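Long-range contacts in PUA domain-containing protein (Thermoplasma acidophilum DSM 1728, PDB 1Q7H), which is of unknown function but carries a PUA domain and probably binds RNA, perhaps with a role in translation initiation: residues 92-97 against 128-133; 73-78 against 107-112; 47-52 against 60-65; 121-126 against 134-139. One frame throughout, in Å; residues are numbered along the deposited sequence.

Contact 1: 92-97 against 128-133; sequences PGIVSM and EVMATK
Met97, modelled as selenomethionine, reaches from strand 94-97 to helix 126-132. Its SE rests 3.7 Å from Val129 CG1 and 4.0 Å from the SE of Met130, another selenomethionine. The two long side chains slide past each other in opposite directions. Ile94 comes in beside them and crosses both Val129 and Met130 at about a right angle. Its CD1 meets Val129 CG1 at 3.9 Å, while its CG2 faces Met130 SE. Ile94 does this by placing CG2 opposite the backbone N and CG1 beside it (chi1 -70°), which sends one branch to each helix residue. The methyl CE of Met130 ends near Val95 O.

Polar groups border this apolar patch. Lys133 CE passes close to Ile94 O, at 3.1 Å. The side chain is bent at chi2, chi3 and chi4, and Lys133 NZ donates to a water at 2.6 Å. That water donates in turn, so the amine reaches Val95 O through one water. Pro92 CG lies 3.4 Å from Lys133 O.

Lys133 itself follows the helix with positive phi. In the last turn, Thr132 N and Thr132 OG1 both donate to Glu128 O, from opposite faces of the carbonyl. Thr132 OG1 is also bonded to Arg134 N.

In the PUA domain, strand 94-97 is an outermost strand of the mixed sheet. It pairs with strand 72-75 through a classic beta bulge, where Val95 and Ser96 face Thr74. Ile94 and Met97 also pack on Val73, and Val129 continues the apolar layer to Ala91 and Met124.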
loop_
_atom_site.group_PDB
_atom_site.type_symbol
_atom_site.label_atom_id
_atom_site.label_comp_id
_atom_site.label_asym_id
_atom_site.label_seq_id
_atom_site.Cartn_x
_atom_site.Cartn_y
_atom_site.Cartn_z
ATOM N N PRO A 92 10.389 8.465 -14.656
ATOM C CA PRO A 92 10.239 9.886 -14.989
ATOM C C PRO A 92 9.179 10.603 -14.162
ATOM O O PRO A 92 9.219 11.827 -14.008
ATOM C CB PRO A 92 9.859 9.859 -16.467
ATOM C CG PRO A 92 10.471 8.602 -16.957
ATOM C CD PRO A 92 10.173 7.632 -15.850
ATOM N N GLY A 93 8.219 9.854 -13.638
ATOM C CA GLY A 93 7.168 10.482 -12.852
ATOM C C GLY A 93 7.430 10.494 -11.360
ATOM O O GLY A 93 6.574 10.916 -10.578
ATOM N N ILE A 94 8.605 10.035 -10.948
ATOM C CA ILE A 94 8.936 10.013 -9.530
ATOM C C ILE A 94 9.651 11.287 -9.088
ATOM O O ILE A 94 10.668 11.677 -9.657
ATOM C CB ILE A 94 9.797 8.778 -9.181
ATOM C CG1 ILE A 94 8.936 7.513 -9.292
ATOM C CG2 ILE A 94 10.382 8.916 -7.773
ATOM C CD1 ILE A 94 9.684 6.225 -9.013
ATOM N N VAL A 95 9.098 11.936 -8.070
ATOM C CA VAL A 95 9.663 13.163 -7.531
ATOM C C VAL A 95 10.709 12.857 -6.450
ATOM O O VAL A 95 11.784 13.456 -6.420
ATOM C CB VAL A 95 8.545 14.039 -6.931
ATOM C CG1 VAL A 95 9.124 15.323 -6.372
ATOM C CG2 VAL A 95 7.513 14.344 -7.993
ATOM N N SER A 96 10.394 11.916 -5.567
ATOM C CA SER A 96 11.318 11.544 -4.504
ATOM C C SER A 96 10.920 10.193 -3.949
ATOM O O SER A 96 9.818 9.723 -4.187
ATOM C CB SER A 96 11.287 12.588 -3.382
ATOM O OG SER A 96 9.993 12.643 -2.800
HETATM N N MSE A 97 11.816 9.563 -3.207
HETATM C CA MSE A 97 11.507 8.272 -2.632
HETATM C C MSE A 97 12.510 7.930 -1.544
HETATM O O MSE A 97 13.581 8.538 -1.458
HETATM C CB MSE A 97 11.513 7.193 -3.726
HETATM C CG MSE A 97 12.895 6.870 -4.285
HETATM SE SE MSE A 97 12.915 5.869 -5.975
HETATM C CE MSE A 97 12.224 4.152 -5.400
ATOM N N GLU A 128 19.397 3.585 -8.597
ATOM C CA GLU A 128 19.303 3.594 -10.050
ATOM C C GLU A 128 18.154 4.473 -10.537
ATOM O O GLU A 128 18.286 5.171 -11.544
ATOM C CB GLU A 128 19.149 2.153 -10.564
ATOM C CG GLU A 128 18.883 2.031 -12.057
ATOM C CD GLU A 128 19.049 0.602 -12.583
ATOM O OE1 GLU A 128 18.852 -0.362 -11.822
ATOM O OE2 GLU A 128 19.369 0.455 -13.773
ATOM N N VAL A 129 17.028 4.444 -9.828
ATOM C CA VAL A 129 15.884 5.274 -10.216
ATOM C C VAL A 129 16.224 6.765 -10.193
ATOM O O VAL A 129 15.971 7.479 -11.156
ATOM C CB VAL A 129 14.658 5.058 -9.278
ATOM C CG1 VAL A 129 13.569 6.096 -9.570
ATOM C CG2 VAL A 129 14.101 3.654 -9.455
HETATM N N MSE A 130 16.800 7.235 -9.092
HETATM C CA MSE A 130 17.111 8.650 -8.968
HETATM C C MSE A 130 18.273 9.128 -9.840
HETATM O O MSE A 130 18.354 10.308 -10.181
HETATM C CB MSE A 130 17.369 8.998 -7.498
HETATM C CG MSE A 130 16.177 8.724 -6.560
HETATM SE SE MSE A 130 14.421 9.358 -7.234
HETATM C CE MSE A 130 14.686 11.270 -7.067
ATOM N N ALA A 131 19.163 8.218 -10.219
ATOM C CA ALA A 131 20.292 8.597 -11.059
ATOM C C ALA A 131 19.968 8.578 -12.555
ATOM O O ALA A 131 20.522 9.364 -13.310
ATOM C CB ALA A 131 21.501 7.684 -10.771
ATOM N N THR A 132 19.074 7.688 -12.978
ATOM C CA THR A 132 18.722 7.580 -14.395
ATOM C C THR A 132 17.379 8.225 -14.739
ATOM O O THR A 132 17.217 8.813 -15.813
ATOM C CB THR A 132 18.638 6.101 -14.854
ATOM O OG1 THR A 132 17.482 5.483 -14.260
ATOM C CG2 THR A 132 19.905 5.327 -14.436
ATOM N N LYS A 133 16.427 8.118 -13.818
ATOM C CA LYS A 133 15.080 8.653 -14.024
ATOM C C LYS A 133 14.451 8.022 -15.256
ATOM O O LYS A 133 13.764 8.688 -16.031
ATOM C CB LYS A 133 15.093 10.180 -14.180
ATOM C CG LYS A 133 15.075 10.955 -12.871
ATOM C CD LYS A 133 13.909 10.506 -11.990
ATOM C CE LYS A 133 13.277 11.678 -11.256
ATOM N NZ LYS A 133 14.250 12.391 -10.390
HETATM O O HOH W 1 13.327 14.238 -8.771
#

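Contact 2: 73-78 against 107-112; sequences VTVDEG and IFVKSS
Val73 pairs with Val109 in parallel register, and Val73 N donates to Phe108 O at 3.0 Å. Its own O accepts from Lys110 N at 2.8 Å, and Val109 CA lends a CA-H...O contact to the same oxygen. The side chain turns to the buried face, where Val73 CG2 meets Ile107 CD1 at 3.8 Å.

Thr74 lies on the other face beside Lys110. With chi1 at -56°, OG1 sits next to the backbone N and CG2 lies opposite it. The hydroxyl is thus laid against the lysine chain, OG1 to Lys110 CG 3.4 Å, while the methyl reaches Ser112 CA at 3.8 Å. Lys110 bends at chi3, and its NZ donates to a water that is also hydrogen-bonded to Thr74 OG1. Swapping the threonine for an alanine removes hydroxyl and methyl, so the shared water would probably lose one partner, the Lys110 amine would be freer to move, and a gap would open by Ser112.

Val75 N donates to Lys110 O at 3.1 Å. The Val75 and Val109 side chains cross at about a right angle on the same buried face as Val73, CG1 to CG1 3.7 Å. A second water donates to Val75 O and accepts from Ser112 N. Ser111 OG turns elsewhere, to Glu80 and Lys113 N.

These are the parallel neighbours of the PUA domain's mixed sheet. Three backbone hydrogen bonds set the register. The valines and Ile107 bury one face without polar partners, whereas the partly exposed Thr74 and Lys110 are linked through a water, so their polar ends stay hydrated.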
loop_
_atom_site.group_PDB
_atom_site.type_symbol
_atom_site.label_atom_id
_atom_site.label_comp_id
_atom_site.label_asym_id
_atom_site.label_seq_id
_atom_site.Cartn_x
_atom_site.Cartn_y
_atom_site.Cartn_z
ATOM N N VAL A 73 7.110 6.643 -1.888
ATOM C CA VAL A 73 7.489 7.128 -3.206
ATOM C C VAL A 73 6.504 8.211 -3.599
ATOM O O VAL A 73 5.295 7.993 -3.588
ATOM C CB VAL A 73 7.422 6.001 -4.257
ATOM C CG1 VAL A 73 7.818 6.529 -5.614
ATOM C CG2 VAL A 73 8.332 4.855 -3.839
ATOM N N THR A 74 7.023 9.387 -3.928
ATOM C CA THR A 74 6.183 10.508 -4.317
ATOM C C THR A 74 6.224 10.710 -5.824
ATOM O O THR A 74 7.300 10.790 -6.417
ATOM C CB THR A 74 6.642 11.785 -3.616
ATOM O OG1 THR A 74 6.629 11.557 -2.209
ATOM C CG2 THR A 74 5.713 12.967 -3.953
ATOM N N VAL A 75 5.047 10.791 -6.437
ATOM C CA VAL A 75 4.951 10.970 -7.878
ATOM C C VAL A 75 4.383 12.340 -8.235
ATOM O O VAL A 75 3.758 12.995 -7.397
ATOM C CB VAL A 75 4.094 9.850 -8.505
ATOM C CG1 VAL A 75 4.685 8.481 -8.120
ATOM C CG2 VAL A 75 2.654 9.957 -8.035
ATOM N N ASP A 76 4.602 12.780 -9.474
ATOM C CA ASP A 76 4.120 14.090 -9.872
ATOM C C ASP A 76 2.674 14.079 -10.336
ATOM O O ASP A 76 2.041 13.039 -10.416
ATOM C CB ASP A 76 5.035 14.726 -10.947
ATOM C CG ASP A 76 5.082 13.933 -12.257
ATOM O OD1 ASP A 76 4.100 13.260 -12.609
ATOM O OD2 ASP A 76 6.117 14.003 -12.953
ATOM N N GLU A 77 2.164 15.265 -10.629
ATOM C CA GLU A 77 0.791 15.442 -11.052
ATOM C C GLU A 77 0.423 14.590 -12.257
ATOM O O GLU A 77 -0.654 14.003 -12.297
ATOM C CB GLU A 77 0.545 16.916 -11.373
ATOM C CG GLU A 77 -0.921 17.282 -11.451
ATOM C CD GLU A 77 -1.142 18.732 -11.843
ATOM O OE1 GLU A 77 -2.288 19.211 -11.699
ATOM O OE2 GLU A 77 -0.174 19.386 -12.299
ATOM N N GLY A 78 1.320 14.520 -13.237
ATOM C CA GLY A 78 1.046 13.745 -14.429
ATOM C C GLY A 78 0.902 12.248 -14.216
ATOM O O GLY A 78 0.128 11.595 -14.921
ATOM N N ILE A 107 6.165 -0.791 -1.836
ATOM C CA ILE A 107 6.267 0.657 -1.737
ATOM C C ILE A 107 4.889 1.285 -1.628
ATOM O O ILE A 107 3.887 0.719 -2.070
ATOM C CB ILE A 107 7.012 1.280 -2.944
ATOM C CG1 ILE A 107 6.248 1.006 -4.241
ATOM C CG2 ILE A 107 8.426 0.729 -3.003
ATOM C CD1 ILE A 107 6.691 1.858 -5.402
ATOM N N PHE A 108 4.856 2.472 -1.042
ATOM C CA PHE A 108 3.618 3.191 -0.823
ATOM C C PHE A 108 3.710 4.497 -1.581
ATOM O O PHE A 108 4.515 5.363 -1.254
ATOM C CB PHE A 108 3.455 3.378 0.683
ATOM C CG PHE A 108 3.644 2.098 1.440
ATOM C CD1 PHE A 108 2.791 1.024 1.215
ATOM C CD2 PHE A 108 4.725 1.925 2.295
ATOM C CE1 PHE A 108 3.014 -0.214 1.827
ATOM C CE2 PHE A 108 4.962 0.698 2.912
ATOM C CZ PHE A 108 4.105 -0.379 2.679
ATOM N N VAL A 109 2.875 4.605 -2.607
ATOM C CA VAL A 109 2.851 5.739 -3.507
ATOM C C VAL A 109 1.963 6.879 -3.062
ATOM O O VAL A 109 0.789 6.682 -2.775
ATOM C CB VAL A 109 2.378 5.292 -4.909
ATOM C CG1 VAL A 109 2.502 6.447 -5.895
ATOM C CG2 VAL A 109 3.181 4.077 -5.361
ATOM N N LYS A 110 2.523 8.082 -3.031
ATOM C CA LYS A 110 1.745 9.240 -2.632
ATOM C C LYS A 110 1.802 10.364 -3.653
ATOM O O LYS A 110 2.752 10.491 -4.426
ATOM C CB LYS A 110 2.224 9.779 -1.285
ATOM C CG LYS A 110 3.686 10.143 -1.265
ATOM C CD LYS A 110 4.065 10.861 0.025
ATOM C CE LYS A 110 3.720 12.331 -0.037
ATOM N NZ LYS A 110 4.248 13.085 1.132
ATOM N N SER A 111 0.748 11.167 -3.647
ATOM C CA SER A 111 0.644 12.325 -4.515
ATOM C C SER A 111 1.540 13.403 -3.913
ATOM O O SER A 111 1.811 13.394 -2.717
ATOM C CB SER A 111 -0.806 12.829 -4.520
ATOM O OG SER A 111 -0.868 14.204 -4.862
ATOM N N SER A 112 1.977 14.351 -4.732
ATOM C CA SER A 112 2.794 15.447 -4.226
ATOM C C SER A 112 1.946 16.286 -3.251
ATOM O O SER A 112 2.478 17.106 -2.493
ATOM C CB SER A 112 3.284 16.320 -5.383
ATOM O OG SER A 112 2.191 16.959 -6.021
HETATM O O HOH W 2 6.816 13.832 -0.388
HETATM O O HOH W 3 1.093 14.145 -7.474
#

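Contact 3: 47-52 against 60-65; sequences KPMVFQ and VYLLNY
Pro48 O is approached by the edge of the Tyr61 ring, with CD2 at 3.5 Å near the ring plane, and it accepts a hydrogen bond from Ser59 OG. The same serine hydroxyl is bonded to Leu62 N, so it ties the strand to the first turn of helix 60-65. No direct hydrogen bond joins 47-52 to 60-65.

Lys47 CD lies over one face of the Tyr61 ring, 4.0 Å from Tyr61 CD2. Pro48 CG comes up to Tyr61 CE2 at 3.8 Å. With the ring cut back to an alanine, the aliphatic part of Lys47 and the Pro48 ring would probably lose what they rest on, leaving a gap between strand and helix.

Met49, modelled as selenomethionine, fills the middle. A bend at chi2 (-70°) carries its SE over the helix backbone, 3.7 Å from Leu62 CA. Its methyl CE continues obliquely to Tyr65 CD2, at 4.3 Å. Tyr65 OH is hydrogen-bonded to Glu29.

Leu62 extends its CG away from the backbone N (chi1 176°), which brings CD2 to the strand. That methyl lies 3.3 Å from Met49 O and 3.8 Å from Val50 CG2. The Val50 and Leu62 side chains run alongside each other, pointing the same way.

Strand 47-52 belongs to the antiparallel sheet of the N-terminal domain, and the short helix crosses it at about 107°. Met49 and Val50 form a classic beta bulge opposite Tyr42 in strand 40-44. Val50 and Leu62 also meet Met19 of helix 9-20, while Leu63 turns to Phe116 and Val119 of strand 116-122.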
loop_
_atom_site.group_PDB
_atom_site.type_symbol
_atom_site.label_atom_id
_atom_site.label_comp_id
_atom_site.label_asym_id
_atom_site.label_seq_id
_atom_site.Cartn_x
_atom_site.Cartn_y
_atom_site.Cartn_z
ATOM N N LYS A 47 -14.300 0.044 7.178
ATOM C CA LYS A 47 -13.503 0.204 5.965
ATOM C C LYS A 47 -12.403 -0.854 5.885
ATOM O O LYS A 47 -11.812 -1.217 6.897
ATOM C CB LYS A 47 -12.867 1.595 5.911
ATOM C CG LYS A 47 -13.786 2.704 5.421
ATOM C CD LYS A 47 -12.980 3.852 4.803
ATOM C CE LYS A 47 -12.269 4.720 5.842
ATOM N NZ LYS A 47 -13.151 5.803 6.384
ATOM N N PRO A 48 -12.132 -1.384 4.682
ATOM C CA PRO A 48 -11.074 -2.395 4.580
ATOM C C PRO A 48 -9.719 -1.719 4.785
ATOM O O PRO A 48 -9.397 -0.746 4.106
ATOM C CB PRO A 48 -11.266 -2.954 3.165
ATOM C CG PRO A 48 -11.830 -1.791 2.405
ATOM C CD PRO A 48 -12.833 -1.213 3.395
HETATM N N MSE A 49 -8.932 -2.236 5.724
HETATM C CA MSE A 49 -7.633 -1.655 6.049
HETATM C C MSE A 49 -6.411 -2.480 5.643
HETATM O O MSE A 49 -5.363 -1.922 5.300
HETATM C CB MSE A 49 -7.599 -1.351 7.546
HETATM C CG MSE A 49 -8.680 -0.357 7.965
HETATM SE SE MSE A 49 -8.313 1.445 7.306
HETATM C CE MSE A 49 -9.725 2.438 8.173
ATOM N N VAL A 50 -6.532 -3.801 5.684
ATOM C CA VAL A 50 -5.424 -4.666 5.298
ATOM C C VAL A 50 -5.953 -5.824 4.465
ATOM O O VAL A 50 -6.913 -6.483 4.853
ATOM C CB VAL A 50 -4.689 -5.241 6.527
ATOM C CG1 VAL A 50 -3.501 -6.063 6.079
ATOM C CG2 VAL A 50 -4.235 -4.120 7.449
ATOM N N PHE A 51 -5.332 -6.064 3.316
ATOM C CA PHE A 51 -5.745 -7.157 2.450
ATOM C C PHE A 51 -4.731 -8.289 2.532
ATOM O O PHE A 51 -3.521 -8.056 2.610
ATOM C CB PHE A 51 -5.834 -6.699 0.987
ATOM C CG PHE A 51 -6.850 -5.628 0.740
ATOM C CD1 PHE A 51 -8.208 -5.898 0.858
ATOM C CD2 PHE A 51 -6.450 -4.344 0.381
ATOM C CE1 PHE A 51 -9.165 -4.900 0.619
ATOM C CE2 PHE A 51 -7.396 -3.343 0.140
ATOM C CZ PHE A 51 -8.757 -3.624 0.261
ATOM N N GLN A 52 -5.235 -9.512 2.525
ATOM C CA GLN A 52 -4.392 -10.693 2.537
ATOM C C GLN A 52 -4.572 -11.256 1.131
ATOM O O GLN A 52 -5.541 -11.951 0.854
ATOM C CB GLN A 52 -4.891 -11.692 3.577
ATOM C CG GLN A 52 -4.140 -13.020 3.619
ATOM C CD GLN A 52 -2.679 -12.882 4.021
ATOM O OE1 GLN A 52 -1.813 -12.618 3.188
ATOM N NE2 GLN A 52 -2.399 -13.059 5.311
ATOM N N VAL A 60 -5.393 1.626 0.582
ATOM C CA VAL A 60 -5.092 3.033 0.436
ATOM C C VAL A 60 -5.776 3.798 1.566
ATOM O O VAL A 60 -5.323 4.875 1.935
ATOM C CB VAL A 60 -5.538 3.595 -0.936
ATOM C CG1 VAL A 60 -4.572 3.124 -2.023
ATOM C CG2 VAL A 60 -6.965 3.149 -1.251
ATOM N N TYR A 61 -6.851 3.241 2.130
ATOM C CA TYR A 61 -7.534 3.917 3.238
ATOM C C TYR A 61 -6.640 3.876 4.467
ATOM O O TYR A 61 -6.526 4.864 5.188
ATOM C CB TYR A 61 -8.871 3.249 3.579
ATOM C CG TYR A 61 -9.795 3.100 2.401
ATOM C CD1 TYR A 61 -9.864 4.085 1.413
ATOM C CD2 TYR A 61 -10.597 1.968 2.262
ATOM C CE1 TYR A 61 -10.711 3.942 0.309
ATOM C CE2 TYR A 61 -11.444 1.813 1.171
ATOM C CZ TYR A 61 -11.497 2.799 0.199
ATOM O OH TYR A 61 -12.327 2.630 -0.878
ATOM N N LEU A 62 -6.009 2.729 4.713
ATOM C CA LEU A 62 -5.126 2.623 5.865
ATOM C C LEU A 62 -3.916 3.537 5.663
ATOM O O LEU A 62 -3.485 4.212 6.590
ATOM C CB LEU A 62 -4.660 1.181 6.082
ATOM C CG LEU A 62 -3.645 1.010 7.225
ATOM C CD1 LEU A 62 -4.228 1.577 8.527
ATOM C CD2 LEU A 62 -3.308 -0.456 7.409
ATOM N N LEU A 63 -3.374 3.569 4.452
ATOM C CA LEU A 63 -2.221 4.418 4.187
ATOM C C LEU A 63 -2.513 5.883 4.530
ATOM O O LEU A 63 -1.631 6.618 4.985
ATOM C CB LEU A 63 -1.802 4.309 2.721
ATOM C CG LEU A 63 -1.166 2.996 2.251
ATOM C CD1 LEU A 63 -0.762 3.146 0.796
ATOM C CD2 LEU A 63 0.052 2.656 3.086
ATOM N N ASN A 64 -3.755 6.301 4.331
ATOM C CA ASN A 64 -4.119 7.682 4.597
ATOM C C ASN A 64 -4.591 7.913 6.019
ATOM O O ASN A 64 -4.619 9.045 6.484
ATOM C CB ASN A 64 -5.165 8.149 3.586
ATOM C CG ASN A 64 -4.570 8.345 2.201
ATOM O OD1 ASN A 64 -4.969 7.695 1.219
ATOM N ND2 ASN A 64 -3.599 9.241 2.117
ATOM N N TYR A 65 -4.942 6.834 6.713
ATOM C CA TYR A 65 -5.386 6.919 8.097
ATOM C C TYR A 65 -4.162 6.877 9.025
ATOM O O TYR A 65 -4.090 7.596 10.016
ATOM C CB TYR A 65 -6.334 5.754 8.402
ATOM C CG TYR A 65 -6.615 5.531 9.871
ATOM C CD1 TYR A 65 -7.021 6.585 10.691
ATOM C CD2 TYR A 65 -6.509 4.260 10.436
ATOM C CE1 TYR A 65 -7.316 6.381 12.036
ATOM C CE2 TYR A 65 -6.810 4.042 11.783
ATOM C CZ TYR A 65 -7.212 5.107 12.577
ATOM O OH TYR A 65 -7.512 4.908 13.910
#

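Contact 4: 121-126 against 134-139; sequences MAEMDA and RGKAAR
Ala122 and Ala138 form the tight centre, a non-hydrogen-bonded antiparallel pair with CA atoms 4.3 Å apart. Ala138 CB lies 3.3 Å from Met121 O. On one side, Met121 and Arg139 make the hydrogen-bonded pair, N to O in both directions. On the other, Glu123 N donates to Ala137 O at 2.7 Å. That carbonyl also takes a bond from a water and a weak one from Met124 N, just where Ala137 and Ala138 form a beta bulge opposite Leu89. Met124, a selenomethionine, lays its SE 3.3 Å from Lys136 O. Gly135 sits beside it, where a beta carbon would collide with the carbonyl O of Arg134 and sit tight against Met124 SE.

The solvent side carries the charges. Glu123 OE1 and Arg139 NH1 form a salt bridge of 2.7 Å. The oxygen lies near the guanidinium plane, but the nitrogen meets it from above the carboxylate, the two planes being 62° apart. Met121 CB covers one guanidinium face, 3.6 Å above it. A water links Arg139 NH1 to Ala122 O, and Lys136 NZ pairs with Asp88.

Backbone bonds thus join two strands of the PUA mixed sheet; the salt bridge ties Arg139 to Glu123, just past strand 116-122.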
loop_
_atom_site.group_PDB
_atom_site.type_symbol
_atom_site.label_atom_id
_atom_site.label_comp_id
_atom_site.label_asym_id
_atom_site.label_seq_id
_atom_site.Cartn_x
_atom_site.Cartn_y
_atom_site.Cartn_z
HETATM N N MSE A 121 5.139 -2.628 -5.788
HETATM C CA MSE A 121 6.230 -3.539 -5.522
HETATM C C MSE A 121 7.351 -2.962 -6.385
HETATM O O MSE A 121 7.209 -2.847 -7.604
HETATM C CB MSE A 121 5.845 -4.942 -5.982
HETATM C CG MSE A 121 6.273 -6.042 -5.040
HETATM SE SE MSE A 121 5.415 -5.966 -3.286
HETATM C CE MSE A 121 6.664 -7.092 -2.333
ATOM N N ALA A 122 8.444 -2.565 -5.751
ATOM C CA ALA A 122 9.564 -1.973 -6.467
ATOM C C ALA A 122 10.182 -2.903 -7.505
ATOM O O ALA A 122 10.386 -4.089 -7.255
ATOM C CB ALA A 122 10.633 -1.524 -5.471
ATOM N N GLU A 123 10.500 -2.344 -8.665
ATOM C CA GLU A 123 11.124 -3.094 -9.747
ATOM C C GLU A 123 12.570 -2.623 -9.945
ATOM O O GLU A 123 13.298 -3.180 -10.762
ATOM C CB GLU A 123 10.345 -2.870 -11.042
ATOM C CG GLU A 123 8.921 -3.373 -11.003
ATOM C CD GLU A 123 8.826 -4.848 -11.287
ATOM O OE1 GLU A 123 7.707 -5.395 -11.239
ATOM O OE2 GLU A 123 9.874 -5.459 -11.563
HETATM N N MSE A 124 12.970 -1.595 -9.197
HETATM C CA MSE A 124 14.314 -1.019 -9.279
HETATM C C MSE A 124 14.765 -0.518 -7.905
HETATM O O MSE A 124 13.929 -0.238 -7.040
HETATM C CB MSE A 124 14.328 0.184 -10.239
HETATM C CG MSE A 124 14.028 -0.122 -11.701
HETATM SE SE MSE A 124 13.808 1.493 -12.786
HETATM C CE MSE A 124 15.654 2.092 -12.811
ATOM N N ASP A 125 16.080 -0.396 -7.712
ATOM C CA ASP A 125 16.623 0.127 -6.460
ATOM C C ASP A 125 16.521 1.660 -6.509
ATOM O O ASP A 125 16.611 2.258 -7.581
ATOM C CB ASP A 125 18.096 -0.258 -6.277
ATOM C CG ASP A 125 18.318 -1.762 -6.210
ATOM O OD1 ASP A 125 17.450 -2.501 -5.685
ATOM O OD2 ASP A 125 19.389 -2.203 -6.674
ATOM N N ALA A 126 16.350 2.294 -5.352
ATOM C CA ALA A 126 16.232 3.744 -5.307
ATOM C C ALA A 126 17.422 4.457 -5.961
ATOM O O ALA A 126 17.259 5.504 -6.584
ATOM C CB ALA A 126 16.073 4.208 -3.872
ATOM N N ARG A 134 14.703 6.735 -15.447
ATOM C CA ARG A 134 14.119 6.020 -16.573
ATOM C C ARG A 134 13.923 4.559 -16.215
ATOM O O ARG A 134 14.665 4.004 -15.403
ATOM C CB ARG A 134 14.995 6.131 -17.827
ATOM C CG ARG A 134 16.293 5.343 -17.786
ATOM C CD ARG A 134 16.788 5.049 -19.206
ATOM N NE ARG A 134 18.230 4.807 -19.284
ATOM C CZ ARG A 134 18.903 3.977 -18.492
ATOM N NH1 ARG A 134 18.275 3.297 -17.544
ATOM N NH2 ARG A 134 20.207 3.819 -18.650
ATOM N N GLY A 135 12.906 3.945 -16.814
ATOM C CA GLY A 135 12.627 2.545 -16.553
ATOM C C GLY A 135 11.400 2.367 -15.684
ATOM O O GLY A 135 10.883 3.333 -15.134
ATOM N N LYS A 136 10.922 1.133 -15.575
ATOM C CA LYS A 136 9.764 0.839 -14.747
ATOM C C LYS A 136 10.234 0.761 -13.302
ATOM O O LYS A 136 10.951 -0.162 -12.920
ATOM C CB LYS A 136 9.137 -0.494 -15.157
ATOM C CG LYS A 136 7.891 -0.852 -14.352
ATOM C CD LYS A 136 7.293 -2.177 -14.782
ATOM C CE LYS A 136 6.745 -2.113 -16.202
ATOM N NZ LYS A 136 6.060 -3.382 -16.593
ATOM N N ALA A 137 9.833 1.735 -12.498
ATOM C CA ALA A 137 10.230 1.775 -11.092
ATOM C C ALA A 137 9.445 0.793 -10.218
ATOM O O ALA A 137 9.986 0.231 -9.263
ATOM C CB ALA A 137 10.073 3.197 -10.551
ATOM N N ALA A 138 8.176 0.575 -10.548
ATOM C CA ALA A 138 7.356 -0.339 -9.757
ATOM C C ALA A 138 6.102 -0.783 -10.472
ATOM O O ALA A 138 5.650 -0.140 -11.418
ATOM C CB ALA A 138 6.959 0.337 -8.450
ATOM N N ARG A 139 5.551 -1.904 -10.028
ATOM C CA ARG A 139 4.287 -2.366 -10.572
ATOM C C ARG A 139 3.305 -2.067 -9.443
ATOM O O ARG A 139 3.650 -2.232 -8.272
ATOM C CB ARG A 139 4.317 -3.865 -10.875
ATOM C CG ARG A 139 4.498 -4.783 -9.679
ATOM C CD ARG A 139 4.315 -6.254 -10.100
ATOM N NE ARG A 139 4.623 -7.188 -9.015
ATOM C CZ ARG A 139 5.853 -7.453 -8.583
ATOM N NH1 ARG A 139 6.902 -6.861 -9.147
ATOM N NH2 ARG A 139 6.039 -8.286 -7.565
HETATM O O HOH W 4 9.655 -6.883 -7.831
HETATM O O HOH W 5 11.670 1.435 -7.344
#

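In the fold
Contacts 1, 2 and 4 all belong to the PUA domain and meet in its mixed sheet. Contacts 1 and 4 are the nearest pair, with centres about 9 Å apart, and Ile94 CD1 packs 3.4 Å from Ala137 CB. Contact 1 joins contact 2 through a probable hydrogen bond, Val95 N to Thr74 O, 2.7 Å. Contact 2 reaches contact 4 where Ile107 CD1 meets Ala138 CB at 3.4 Å. Contact 3 lies in the N-terminal domain, its centre about 26 Å from that of contact 1. It touches contact 2 at one point, Leu63 CD2 on Phe108 CD1. The bound zinc ion is about 12 Å from the Val75 side chain.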